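Local coordinates for protein phosphoglycolate phosphatase (Thermoplasma acidophilum, PDB 1L6R) that catalyses the dephosphorylation of 2-phosphoglycolate to glycolate and phosphate, uses magnesium, and also hydrolyses inorganic pyrophosphate less efficiently, at residues 8-11 against 15-18; 29-34 against 215-220; 100-105 against 125-130; 137-142 against 146-151; 156-161 against 182-187. The protein carries 1 engineered substitution. All blocks are in the same frame, centred on the assembly; numbering follows the deposited sequence.

How the interactions relate
Interactions 1, 2 and 5 are buried contacts of the core domain around its main, largely parallel sheet. Interactions 3 and 4 lie in the smaller domain and are only partly buried. Interaction 1 is the metal-binding one, with a carboxylate, waters and a calcium ion. Interaction 2 touches it through L16 and I217, and it pairs two helices through a serine, a glycine and one water. Interaction 5 touches interaction 1 through A9 and V158 and is almost wholly apolar. Interaction 4 is a hairpin held by backbone bonds. Interaction 3 packs a loop on the helix just before that hairpin. Interactions 4 and 5 both reach the second subunit.

Interaction 1. Residues 8-11 against 15-18; sequences AAID and NLTD. Engineered in segment 15-18: N15 (natural residue Thr). With CA (calcium ion), chain C.
With chi1 at -50°, I10 holds CG2 on the side away from its backbone N, and this methyl points to L16. The branched end of L16 meets it, I10 CG2 to L16 CD2, at 3.9 Å. The two side chains are roughly perpendicular. D11, next along the strand, has CG anti to the backbone N (chi1 168°). This carries its carboxylate to the calcium ion, which D11 OD2 binds at 2.4 Å. Waters 1 and 2 also bind the ion. D177, N180 and D181 complete the site. D11 is the nucleophile. It opens the DxD signature of the HAD superfamily, at the C-terminal end of strand 7-11, and D13 is the second aspartate. The calcium ion probably takes the place of a catalytic magnesium ion. D11 also caps helix 12-15, because its OD1 accepts from the backbone N of G14. Water 1 gives OD1 a further, weak bond. With both oxygens engaged, the carboxylate has little freedom to turn. The backbone closes the turn: N15 N donates to D11 O at 3.0 Å. N15 is an engineered residue in place of the natural threonine. Its CB lies 4.2 Å from I10 CG2. L16 also packs on L43 of strand 40-44 and on A27 and I31 of helix 25-36.

Interaction 2. Residues 29-34 against 215-220; sequences ESIRSA and EEIGQI
S30 reaches from helix 25-36 to G218 and I217 of helix 215-223. Its CB starts the contact. It lies 3.8 Å from I217 CG2 and equally near G218 CA. With chi1 at -64°, OG sits beside the backbone N of S30, and it lies 3.3 Å from G218 CA. The angle to G218 N is too poor for a direct bond, so water 3 bridges the gap. The water donates to S30 OG at 2.9 Å and accepts from G218 N at 2.8 Å. OG has a second partner in its own helix, the carbonyl O of K26. The hydroxyl thus has two partners, a backbone carbonyl and a water. G218 leaves room for this, since a beta carbon there would clash with S30 OG. I31 adds a looser apolar touch, with CG1 4.3 Å from I217 CG2. The segment axes come within 9.0 Å and run at 28°, close to parallel. A salt bridge between E215 and K26 also joins the two helices. The pair packs on the main sheet: I217 on I175, I220 on L173 and I175 of strand 172-175, and I220 also on F207 of strand 207-208.

Interaction 3. Residues 100-105 against 125-130; sequences TSMRSI and DYVRKE
T100 OG1 is gripped by two backbone groups and also faces V127. It accepts from M102 N at 3.1 Å with an angle of 159° at the hydrogen, which makes an ST turn. It also bonds to the carbonyl O of M96, at the end of helix 87-96. V127 CG2 lies 4.1 Å from the same oxygen. The other branch of T100 reaches Y126. With chi1 at 71°, OG1 lies between the backbone N and the carbonyl carbon, which leaves CG2 for the ring. T100 CG2 meets the rim of the ring, 4.0 Å from Y126 CD2. One face of that ring carries E130 CG, and Y126 OH bonds to R99. M102 extends its chain to V127, and M102 SD lies 3.9 Å from V127 CG1. A valine in place of T100 would lose OG1, and would probably leave M102 N and M96 O without this mate and the turn less firmly fixed. M102 and V127 both pack on M96, so the loop and the two helices meet around that residue. Helices 87-96 and 124-132 and the three-stranded antiparallel sheet form a compact alpha/beta domain, consistent with a cap domain of the HAD superfamily.

Interaction 4. Residues 137-142 against 146-151; sequences VIFYSG and HLMNRG
V137-S141 and H146-N149 form an antiparallel hairpin, with V137/M148 and F139/H146 as hydrogen-bonded pairs and I138/L147 as the non-hydrogen-bonded pair between them. M148 N donates to V137 O at 2.9 Å, and H146 N to F139 O. I138 and L147 make one face apolar; I138 CG2 meets L147 CD1 at 3.5 Å. The other face, of V137, F139, H146 and M148, mixes apolar groups with an imidazole. F139 CE1 approaches M148 CG at 3.5 Å. H146 CB lies over one face of the F139 ring. The two rings are nearly parallel but offset, with little overlap. The H146 ring turns its edge to S141, with H146 CE1 2.9 Å from S141 O. Its NE2 makes a weak bond to G46 O. An alanine at H146 would keep CB but lose the imidazole, and is likely to cost the hairpin this link to G46 O and open a gap beside S141. V137 CG1 packs over one face of the R150 guanidinium, 3.6 Å from R150 CZ. R150 NH1 bonds to Q186 of the second subunit. Polar ends thus tie the hairpin to the other subunit, and H146 brings it to a bound calcium ion, about 4 Å away between nearest atoms.

Interaction 5. Residues 156-161 against 182-187; sequences FAVNKL and MPMFQL
V158 is the middle of this contact, with one methyl for each of two partners. V158 CG1 meets L187 CD1 at 3.7 Å, and the two side chains run antiparallel alongside each other. V158 CG2 lies 3.9 Å from M184 CB and 4.0 Å from M184 SD. These two side chains cross at about a right angle. With chi1 at 65°, M184 has CG between its backbone N and carbonyl carbon, and the extended chain passes across the valine, with SD near CG2. N159 ND2 comes within 4.0 Å of L187 CD2. Its OD1 bonds to Y169 OH. The helix 182-185 follows the aspartates of the HAD GDxxxD motif, in which D177 and D181 bind metal. Helix 154-164 begins with K154, which probably binds substrate. The apolar contact therefore joins the helix that starts at K154 to the helix that follows the GDxxxD motif, and M184 lies about 4 Å from both D181 and K154 at the nearest side-chain atoms. After M184 the chain leaves the helix, with L187 N bonded to M184 O at 3.2 Å. Q186 NE2 also ties back to P183 O at 2.9 Å, nearly straight at 164°. P183 O lies in the plane of the Q186 amide. Further out, V158 packs on A9 of strand 7-11, and M184 packs on L44 of strand 40-44. F156 packs on P188 of the second subunit.

Interaction 1. Residues 8-11 against 15-18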
# COMPACT_ATOMS: atom_id res chain seq x y z
N ALA A 8 15.32 -1.03 11.23
CA ALA A 8 14.31 -0.03 11.56
C ALA A 8 14.31 1.05 10.48
O ALA A 8 15.35 1.59 10.13
CB ALA A 8 14.59 0.60 12.93
N ALA A 9 13.12 1.33 9.95
CA ALA A 9 12.96 2.36 8.92
C ALA A 9 12.23 3.50 9.62
O ALA A 9 11.12 3.33 10.13
CB ALA A 9 12.14 1.82 7.75
N ILE A 10 12.86 4.67 9.63
CA ILE A 10 12.34 5.82 10.34
C ILE A 10 12.04 7.06 9.50
O ILE A 10 12.86 7.46 8.68
CB ILE A 10 13.35 6.24 11.44
CG1 ILE A 10 13.76 5.02 12.27
CG2 ILE A 10 12.75 7.33 12.32
CD1 ILE A 10 14.85 5.32 13.29
N ASP A 11 10.87 7.64 9.75
CA ASP A 11 10.41 8.87 9.10
C ASP A 11 11.21 10.02 9.73
O ASP A 11 11.03 10.34 10.91
CB ASP A 11 8.91 9.02 9.38
CG ASP A 11 8.36 10.37 9.03
OD1 ASP A 11 9.01 11.16 8.32
OD2 ASP A 11 7.23 10.61 9.48
N ASN A 15 9.59 11.95 12.97
CA ASN A 15 10.04 11.38 14.24
C ASN A 15 11.41 11.75 14.78
O ASN A 15 11.71 11.42 15.92
CB ASN A 15 9.98 9.86 14.13
CG ASN A 15 8.59 9.35 13.88
OD1 ASN A 15 7.80 9.17 14.81
ND2 ASN A 15 8.26 9.14 12.61
N LEU A 16 12.24 12.39 13.97
CA LEU A 16 13.59 12.71 14.43
C LEU A 16 13.81 14.18 14.69
O LEU A 16 14.93 14.60 14.96
CB LEU A 16 14.63 12.21 13.42
CG LEU A 16 14.61 10.71 13.13
CD1 LEU A 16 15.74 10.35 12.17
CD2 LEU A 16 14.78 9.94 14.44
N THR A 17 12.74 14.98 14.64
CA THR A 17 12.88 16.41 14.84
C THR A 17 12.06 16.97 15.99
O THR A 17 11.09 16.34 16.44
CB THR A 17 12.50 17.18 13.55
OG1 THR A 17 11.12 16.94 13.22
CG2 THR A 17 13.37 16.72 12.39
N ASP A 18 12.45 18.14 16.49
CA ASP A 18 11.70 18.74 17.58
C ASP A 18 10.66 19.71 17.04
O ASP A 18 10.42 19.74 15.83
CB ASP A 18 12.64 19.44 18.58
CG ASP A 18 13.40 20.62 17.99
OD1 ASP A 18 12.97 21.19 16.96
OD2 ASP A 18 14.42 21.00 18.60
CA CA C . 5.05 11.24 8.73
O HOH W 1 6.71 11.88 6.75
O HOH W 2 4.96 13.73 8.57

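Interaction 2. Residues 29-34 against 215-220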
# COMPACT_ATOMS: atom_id res chain seq x y z
N GLU A 29 21.64 9.93 19.40
CA GLU A 29 22.39 9.01 20.26
C GLU A 29 21.68 7.67 20.39
O GLU A 29 22.34 6.64 20.48
CB GLU A 29 22.63 9.62 21.63
CG GLU A 29 23.53 10.89 21.62
CD GLU A 29 24.95 10.66 21.08
OE1 GLU A 29 25.36 9.50 20.83
OE2 GLU A 29 25.68 11.66 20.89
N SER A 30 20.34 7.66 20.38
CA SER A 30 19.61 6.40 20.46
C SER A 30 19.90 5.57 19.22
O SER A 30 20.11 4.35 19.29
CB SER A 30 18.10 6.65 20.57
OG SER A 30 17.78 7.33 21.77
N ILE A 31 19.91 6.22 18.06
CA ILE A 31 20.20 5.52 16.83
C ILE A 31 21.62 4.94 16.85
O ILE A 31 21.82 3.78 16.53
CB ILE A 31 20.03 6.47 15.61
CG1 ILE A 31 18.54 6.71 15.35
CG2 ILE A 31 20.72 5.88 14.37
CD1 ILE A 31 18.26 7.83 14.37
N ARG A 32 22.60 5.75 17.25
CA ARG A 32 23.97 5.25 17.29
C ARG A 32 24.12 4.11 18.28
O ARG A 32 24.84 3.15 18.01
CB ARG A 32 24.94 6.38 17.63
CG ARG A 32 25.03 7.42 16.52
CD ARG A 32 25.90 8.59 16.94
NE ARG A 32 25.96 9.61 15.89
CZ ARG A 32 26.47 10.83 16.05
NH1 ARG A 32 26.98 11.18 17.23
NH2 ARG A 32 26.47 11.69 15.05
N SER A 33 23.44 4.20 19.42
CA SER A 33 23.51 3.14 20.43
C SER A 33 22.94 1.85 19.86
O SER A 33 23.56 0.79 19.96
CB SER A 33 22.75 3.54 21.69
OG SER A 33 23.40 4.59 22.39
N ALA A 34 21.76 1.92 19.25
CA ALA A 34 21.13 0.73 18.69
C ALA A 34 21.97 0.13 17.56
O ALA A 34 22.09 -1.09 17.46
CB ALA A 34 19.73 1.06 18.18
N GLU A 215 12.23 11.99 21.26
CA GLU A 215 12.42 11.24 22.49
C GLU A 215 11.75 9.87 22.46
O GLU A 215 11.99 9.04 23.33
CB GLU A 215 11.95 12.06 23.69
CG GLU A 215 12.83 13.29 23.90
CD GLU A 215 12.71 13.91 25.27
OE1 GLU A 215 13.39 14.93 25.50
OE2 GLU A 215 11.94 13.39 26.11
N GLU A 216 10.91 9.63 21.45
CA GLU A 216 10.27 8.32 21.35
C GLU A 216 11.25 7.27 20.83
O GLU A 216 11.08 6.08 21.08
CB GLU A 216 9.05 8.37 20.41
CG GLU A 216 9.35 8.54 18.92
CD GLU A 216 9.33 9.98 18.48
OE1 GLU A 216 9.83 10.84 19.24
OE2 GLU A 216 8.82 10.26 17.36
N ILE A 217 12.29 7.70 20.12
CA ILE A 217 13.23 6.75 19.55
C ILE A 217 13.89 5.87 20.61
O ILE A 217 13.89 4.64 20.50
CB ILE A 217 14.30 7.47 18.70
CG1 ILE A 217 13.61 8.31 17.60
CG2 ILE A 217 15.25 6.46 18.09
CD1 ILE A 217 12.67 7.52 16.69
N GLY A 218 14.43 6.51 21.65
CA GLY A 218 15.07 5.77 22.72
C GLY A 218 14.11 4.83 23.43
O GLY A 218 14.45 3.67 23.70
N GLN A 219 12.91 5.30 23.75
CA GLN A 219 11.96 4.43 24.45
C GLN A 219 11.51 3.27 23.58
O GLN A 219 11.33 2.15 24.08
CB GLN A 219 10.75 5.21 24.94
CG GLN A 219 9.86 4.35 25.85
CD GLN A 219 8.57 5.02 26.24
OE1 GLN A 219 7.87 5.56 25.40
NE2 GLN A 219 8.23 4.95 27.52
N ILE A 220 11.31 3.52 22.29
CA ILE A 220 10.91 2.48 21.36
C ILE A 220 12.00 1.42 21.26
O ILE A 220 11.71 0.23 21.36
CB ILE A 220 10.62 3.07 19.95
CG1 ILE A 220 9.32 3.88 19.99
CG2 ILE A 220 10.55 1.97 18.91
CD1 ILE A 220 9.13 4.74 18.74
O HOH W 3 15.47 9.15 21.69

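Interaction 3. Residues 100-105 against 125-130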
# COMPACT_ATOMS: atom_id res chain seq x y z
N THR A 100 -2.97 28.54 -11.03
CA THR A 100 -3.22 28.35 -9.60
C THR A 100 -2.03 28.89 -8.83
O THR A 100 -1.07 29.38 -9.43
CB THR A 100 -3.39 26.86 -9.21
OG1 THR A 100 -2.12 26.20 -9.31
CG2 THR A 100 -4.40 26.18 -10.11
N SER A 101 -2.09 28.79 -7.51
CA SER A 101 -1.01 29.27 -6.66
C SER A 101 0.09 28.22 -6.49
O SER A 101 1.07 28.47 -5.79
CB SER A 101 -1.57 29.62 -5.28
OG SER A 101 -2.09 28.46 -4.66
N MET A 102 -0.06 27.06 -7.14
CA MET A 102 0.94 26.00 -7.03
C MET A 102 2.27 26.55 -7.53
O MET A 102 2.35 27.13 -8.62
CB MET A 102 0.53 24.80 -7.87
CG MET A 102 1.30 23.54 -7.56
SD MET A 102 0.91 22.23 -8.74
CE MET A 102 1.73 20.83 -7.94
N ARG A 103 3.33 26.36 -6.75
CA ARG A 103 4.62 26.91 -7.13
C ARG A 103 5.80 26.05 -6.71
O ARG A 103 5.73 25.30 -5.73
CB ARG A 103 4.77 28.31 -6.53
CG ARG A 103 4.40 28.40 -5.06
CD ARG A 103 4.31 29.85 -4.60
NE ARG A 103 4.06 29.98 -3.16
CZ ARG A 103 2.88 29.76 -2.58
NH1 ARG A 103 1.83 29.41 -3.30
NH2 ARG A 103 2.77 29.90 -1.27
N SER A 104 6.88 26.19 -7.46
CA SER A 104 8.11 25.45 -7.22
C SER A 104 8.80 25.91 -5.94
O SER A 104 8.54 27.00 -5.42
CB SER A 104 9.06 25.65 -8.40
OG SER A 104 10.20 24.80 -8.30
N ILE A 105 9.67 25.05 -5.42
CA ILE A 105 10.43 25.37 -4.22
C ILE A 105 11.90 25.19 -4.56
O ILE A 105 12.25 24.44 -5.49
CB ILE A 105 10.02 24.49 -3.02
CG1 ILE A 105 10.26 23.01 -3.32
CG2 ILE A 105 8.56 24.74 -2.71
CD1 ILE A 105 9.89 22.08 -2.16
N ASP A 125 -7.75 21.30 -3.21
CA ASP A 125 -8.71 20.35 -3.74
C ASP A 125 -8.67 20.25 -5.26
O ASP A 125 -8.68 19.15 -5.82
CB ASP A 125 -10.13 20.69 -3.28
CG ASP A 125 -10.32 20.54 -1.78
OD1 ASP A 125 -9.52 19.81 -1.15
OD2 ASP A 125 -11.27 21.14 -1.23
N TYR A 126 -8.59 21.39 -5.93
CA TYR A 126 -8.54 21.38 -7.38
C TYR A 126 -7.27 20.71 -7.91
O TYR A 126 -7.32 19.86 -8.80
CB TYR A 126 -8.61 22.79 -7.93
CG TYR A 126 -8.44 22.84 -9.43
CD1 TYR A 126 -9.43 22.35 -10.28
CD2 TYR A 126 -7.28 23.36 -10.00
CE1 TYR A 126 -9.27 22.38 -11.66
CE2 TYR A 126 -7.11 23.39 -11.38
CZ TYR A 126 -8.11 22.89 -12.21
OH TYR A 126 -7.95 22.93 -13.57
N VAL A 127 -6.12 21.09 -7.35
CA VAL A 127 -4.87 20.52 -7.81
C VAL A 127 -4.80 19.02 -7.51
O VAL A 127 -4.25 18.26 -8.32
CB VAL A 127 -3.67 21.26 -7.19
CG1 VAL A 127 -2.38 20.50 -7.49
CG2 VAL A 127 -3.58 22.67 -7.78
N ARG A 128 -5.35 18.58 -6.39
CA ARG A 128 -5.33 17.15 -6.09
C ARG A 128 -6.13 16.40 -7.15
O ARG A 128 -5.71 15.36 -7.63
CB ARG A 128 -5.88 16.86 -4.69
CG ARG A 128 -6.03 15.36 -4.43
CD ARG A 128 -6.32 15.04 -2.98
NE ARG A 128 -5.11 15.12 -2.16
CZ ARG A 128 -5.01 15.85 -1.05
NH1 ARG A 128 -6.04 16.56 -0.63
NH2 ARG A 128 -3.88 15.85 -0.35
N LYS A 129 -7.30 16.94 -7.51
CA LYS A 129 -8.13 16.30 -8.52
C LYS A 129 -7.38 16.21 -9.84
O LYS A 129 -7.36 15.16 -10.48
CB LYS A 129 -9.43 17.09 -8.71
CG LYS A 129 -10.41 16.99 -7.55
CD LYS A 129 -11.68 17.80 -7.83
CE LYS A 129 -12.68 17.69 -6.69
NZ LYS A 129 -13.93 18.45 -6.98
N GLU A 130 -6.75 17.31 -10.24
CA GLU A 130 -5.98 17.33 -11.48
C GLU A 130 -4.80 16.36 -11.41
O GLU A 130 -4.52 15.64 -12.37
CB GLU A 130 -5.47 18.74 -11.77
CG GLU A 130 -6.56 19.71 -12.19
CD GLU A 130 -7.34 19.20 -13.39
OE1 GLU A 130 -8.31 18.44 -13.19
OE2 GLU A 130 -6.98 19.56 -14.53

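Interaction 4. Residues 137-142 against 146-151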
# COMPACT_ATOMS: atom_id res chain seq x y z
N VAL A 137 -0.22 11.83 -7.00
CA VAL A 137 -0.91 12.10 -5.75
C VAL A 137 -0.17 13.25 -5.08
O VAL A 137 0.99 13.54 -5.42
CB VAL A 137 -0.92 10.89 -4.77
CG1 VAL A 137 -1.67 9.71 -5.39
CG2 VAL A 137 0.50 10.49 -4.40
N ILE A 138 -0.84 13.95 -4.17
CA ILE A 138 -0.19 15.03 -3.45
C ILE A 138 -0.46 14.90 -1.95
O ILE A 138 -1.52 14.42 -1.54
CB ILE A 138 -0.63 16.48 -3.90
CG1 ILE A 138 -2.10 16.76 -3.54
CG2 ILE A 138 -0.37 16.67 -5.39
CD1 ILE A 138 -2.47 18.23 -3.70
N PHE A 139 0.52 15.30 -1.15
CA PHE A 139 0.40 15.31 0.30
C PHE A 139 1.53 16.16 0.83
O PHE A 139 2.47 16.49 0.11
CB PHE A 139 0.47 13.91 0.92
CG PHE A 139 1.71 13.15 0.56
CD1 PHE A 139 1.72 12.33 -0.57
CD2 PHE A 139 2.87 13.27 1.31
CE1 PHE A 139 2.86 11.63 -0.94
CE2 PHE A 139 4.04 12.57 0.94
CZ PHE A 139 4.03 11.76 -0.18
N TYR A 140 1.43 16.52 2.10
CA TYR A 140 2.43 17.34 2.75
C TYR A 140 3.32 16.52 3.66
O TYR A 140 2.86 15.59 4.33
CB TYR A 140 1.74 18.46 3.57
CG TYR A 140 2.70 19.49 4.12
CD1 TYR A 140 3.37 19.28 5.32
CD2 TYR A 140 2.97 20.65 3.39
CE1 TYR A 140 4.30 20.20 5.78
CE2 TYR A 140 3.89 21.58 3.85
CZ TYR A 140 4.55 21.35 5.05
OH TYR A 140 5.47 22.25 5.50
N SER A 141 4.61 16.85 3.67
CA SER A 141 5.55 16.20 4.57
C SER A 141 6.77 17.08 4.74
O SER A 141 7.33 17.58 3.77
CB SER A 141 6.00 14.83 4.04
OG SER A 141 6.76 14.17 5.04
N GLY A 142 7.18 17.28 5.98
CA GLY A 142 8.37 18.07 6.23
C GLY A 142 8.24 19.54 5.92
O GLY A 142 7.52 20.27 6.60
N HIS A 146 4.24 17.53 -1.80
CA HIS A 146 4.94 16.63 -2.69
C HIS A 146 3.99 16.12 -3.74
O HIS A 146 2.89 15.69 -3.40
CB HIS A 146 5.50 15.45 -1.90
CG HIS A 146 6.53 15.85 -0.90
ND1 HIS A 146 6.22 16.26 0.38
CD2 HIS A 146 7.86 15.98 -1.04
CE1 HIS A 146 7.34 16.64 0.98
NE2 HIS A 146 8.34 16.48 0.14
N LEU A 147 4.42 16.19 -4.99
CA LEU A 147 3.65 15.68 -6.13
C LEU A 147 4.42 14.42 -6.49
O LEU A 147 5.54 14.48 -7.02
CB LEU A 147 3.66 16.68 -7.28
CG LEU A 147 2.98 16.20 -8.56
CD1 LEU A 147 1.48 15.98 -8.34
CD2 LEU A 147 3.21 17.23 -9.67
N MET A 148 3.81 13.28 -6.19
CA MET A 148 4.41 11.98 -6.37
C MET A 148 3.72 11.13 -7.40
O MET A 148 2.53 11.30 -7.67
CB MET A 148 4.35 11.21 -5.05
CG MET A 148 4.82 11.96 -3.82
SD MET A 148 6.54 12.45 -3.92
CE MET A 148 7.29 10.88 -4.33
N ASN A 149 4.46 10.18 -7.96
CA ASN A 149 3.90 9.21 -8.88
C ASN A 149 3.14 8.23 -7.97
O ASN A 149 3.57 7.94 -6.85
CB ASN A 149 5.03 8.49 -9.62
CG ASN A 149 5.73 9.39 -10.63
OD1 ASN A 149 5.18 9.68 -11.70
ND2 ASN A 149 6.94 9.85 -10.30
N ARG A 150 1.99 7.72 -8.43
CA ARG A 150 1.23 6.78 -7.61
C ARG A 150 2.11 5.57 -7.27
O ARG A 150 2.72 4.97 -8.15
CB ARG A 150 -0.02 6.31 -8.38
CG ARG A 150 -0.80 5.18 -7.71
CD ARG A 150 -1.59 5.61 -6.49
NE ARG A 150 -2.65 6.56 -6.82
CZ ARG A 150 -3.69 6.83 -6.04
NH1 ARG A 150 -3.84 6.20 -4.88
NH2 ARG A 150 -4.59 7.72 -6.43
N GLY A 151 2.17 5.22 -5.99
CA GLY A 151 2.97 4.09 -5.56
C GLY A 151 4.39 4.42 -5.12
O GLY A 151 5.13 3.55 -4.66

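Interaction 5. Residues 156-161 against 182-187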
# COMPACT_ATOMS: atom_id res chain seq x y z
N PHE A 156 6.83 1.37 -0.73
CA PHE A 156 7.76 0.99 -1.78
C PHE A 156 9.17 0.89 -1.18
O PHE A 156 9.89 -0.07 -1.42
CB PHE A 156 7.73 2.04 -2.90
CG PHE A 156 8.76 1.82 -3.97
CD1 PHE A 156 8.49 1.02 -5.08
CD2 PHE A 156 10.02 2.40 -3.86
CE1 PHE A 156 9.46 0.80 -6.06
CE2 PHE A 156 11.00 2.19 -4.84
CZ PHE A 156 10.72 1.38 -5.94
N ALA A 157 9.55 1.89 -0.39
CA ALA A 157 10.88 1.90 0.21
C ALA A 157 11.12 0.75 1.19
O ALA A 157 12.17 0.11 1.16
CB ALA A 157 11.13 3.24 0.91
N VAL A 158 10.14 0.49 2.06
CA VAL A 158 10.29 -0.59 3.04
C VAL A 158 10.36 -1.94 2.34
O VAL A 158 11.14 -2.80 2.73
CB VAL A 158 9.15 -0.54 4.09
CG1 VAL A 158 9.18 -1.78 4.98
CG2 VAL A 158 9.30 0.70 4.96
N ASN A 159 9.55 -2.13 1.31
CA ASN A 159 9.62 -3.40 0.59
C ASN A 159 10.98 -3.54 -0.07
O ASN A 159 11.53 -4.64 -0.15
CB ASN A 159 8.51 -3.49 -0.46
CG ASN A 159 7.20 -3.95 0.13
OD1 ASN A 159 7.17 -4.89 0.91
ND2 ASN A 159 6.12 -3.29 -0.25
N LYS A 160 11.54 -2.42 -0.54
CA LYS A 160 12.86 -2.46 -1.18
C LYS A 160 13.92 -2.86 -0.15
O LYS A 160 14.81 -3.64 -0.45
CB LYS A 160 13.18 -1.09 -1.79
CG LYS A 160 14.53 -1.03 -2.46
CD LYS A 160 14.55 0.08 -3.50
CE LYS A 160 13.63 -0.25 -4.67
NZ LYS A 160 14.06 -1.50 -5.36
N LEU A 161 13.83 -2.31 1.06
CA LEU A 161 14.78 -2.67 2.12
C LEU A 161 14.65 -4.16 2.46
O LEU A 161 15.66 -4.85 2.67
CB LEU A 161 14.53 -1.82 3.36
CG LEU A 161 14.92 -0.34 3.25
CD1 LEU A 161 14.30 0.44 4.38
CD2 LEU A 161 16.44 -0.20 3.28
N MET A 182 1.07 5.84 6.79
CA MET A 182 0.21 4.66 6.78
C MET A 182 0.64 3.62 5.74
O MET A 182 0.48 2.43 5.97
CB MET A 182 -1.26 5.05 6.59
CG MET A 182 -2.23 3.87 6.78
SD MET A 182 -2.08 2.97 8.36
CE MET A 182 -3.07 4.03 9.45
N PRO A 183 1.20 4.05 4.59
CA PRO A 183 1.60 3.02 3.63
C PRO A 183 2.56 1.99 4.22
O PRO A 183 2.48 0.80 3.90
CB PRO A 183 2.23 3.82 2.50
CG PRO A 183 1.37 5.05 2.47
CD PRO A 183 1.25 5.38 3.97
N MET A 184 3.49 2.42 5.08
CA MET A 184 4.37 1.43 5.67
C MET A 184 3.76 0.79 6.92
O MET A 184 4.05 -0.36 7.23
CB MET A 184 5.77 2.00 5.96
CG MET A 184 5.88 3.10 6.99
SD MET A 184 7.62 3.57 7.12
CE MET A 184 7.51 4.83 8.39
N PHE A 185 2.88 1.52 7.62
CA PHE A 185 2.24 0.94 8.81
C PHE A 185 1.22 -0.14 8.46
O PHE A 185 0.84 -0.94 9.32
CB PHE A 185 1.59 2.02 9.68
CG PHE A 185 2.54 2.65 10.66
CD1 PHE A 185 3.61 3.43 10.22
CD2 PHE A 185 2.40 2.41 12.03
CE1 PHE A 185 4.53 3.95 11.12
CE2 PHE A 185 3.31 2.93 12.93
CZ PHE A 185 4.38 3.70 12.48
N GLN A 186 0.77 -0.16 7.22
CA GLN A 186 -0.19 -1.19 6.83
C GLN A 186 0.50 -2.47 6.35
O GLN A 186 -0.17 -3.47 6.10
CB GLN A 186 -1.19 -0.63 5.81
CG GLN A 186 -0.61 -0.17 4.48
CD GLN A 186 -0.40 -1.30 3.52
OE1 GLN A 186 -1.29 -2.13 3.31
NE2 GLN A 186 0.78 -1.34 2.89
N LEU A 187 1.83 -2.45 6.26
CA LEU A 187 2.58 -3.65 5.87
C LEU A 187 2.63 -4.56 7.11
O LEU A 187 2.37 -4.10 8.22
CB LEU A 187 4.02 -3.28 5.45
CG LEU A 187 4.17 -2.48 4.16
CD1 LEU A 187 5.63 -2.08 3.98
CD2 LEU A 187 3.70 -3.30 2.97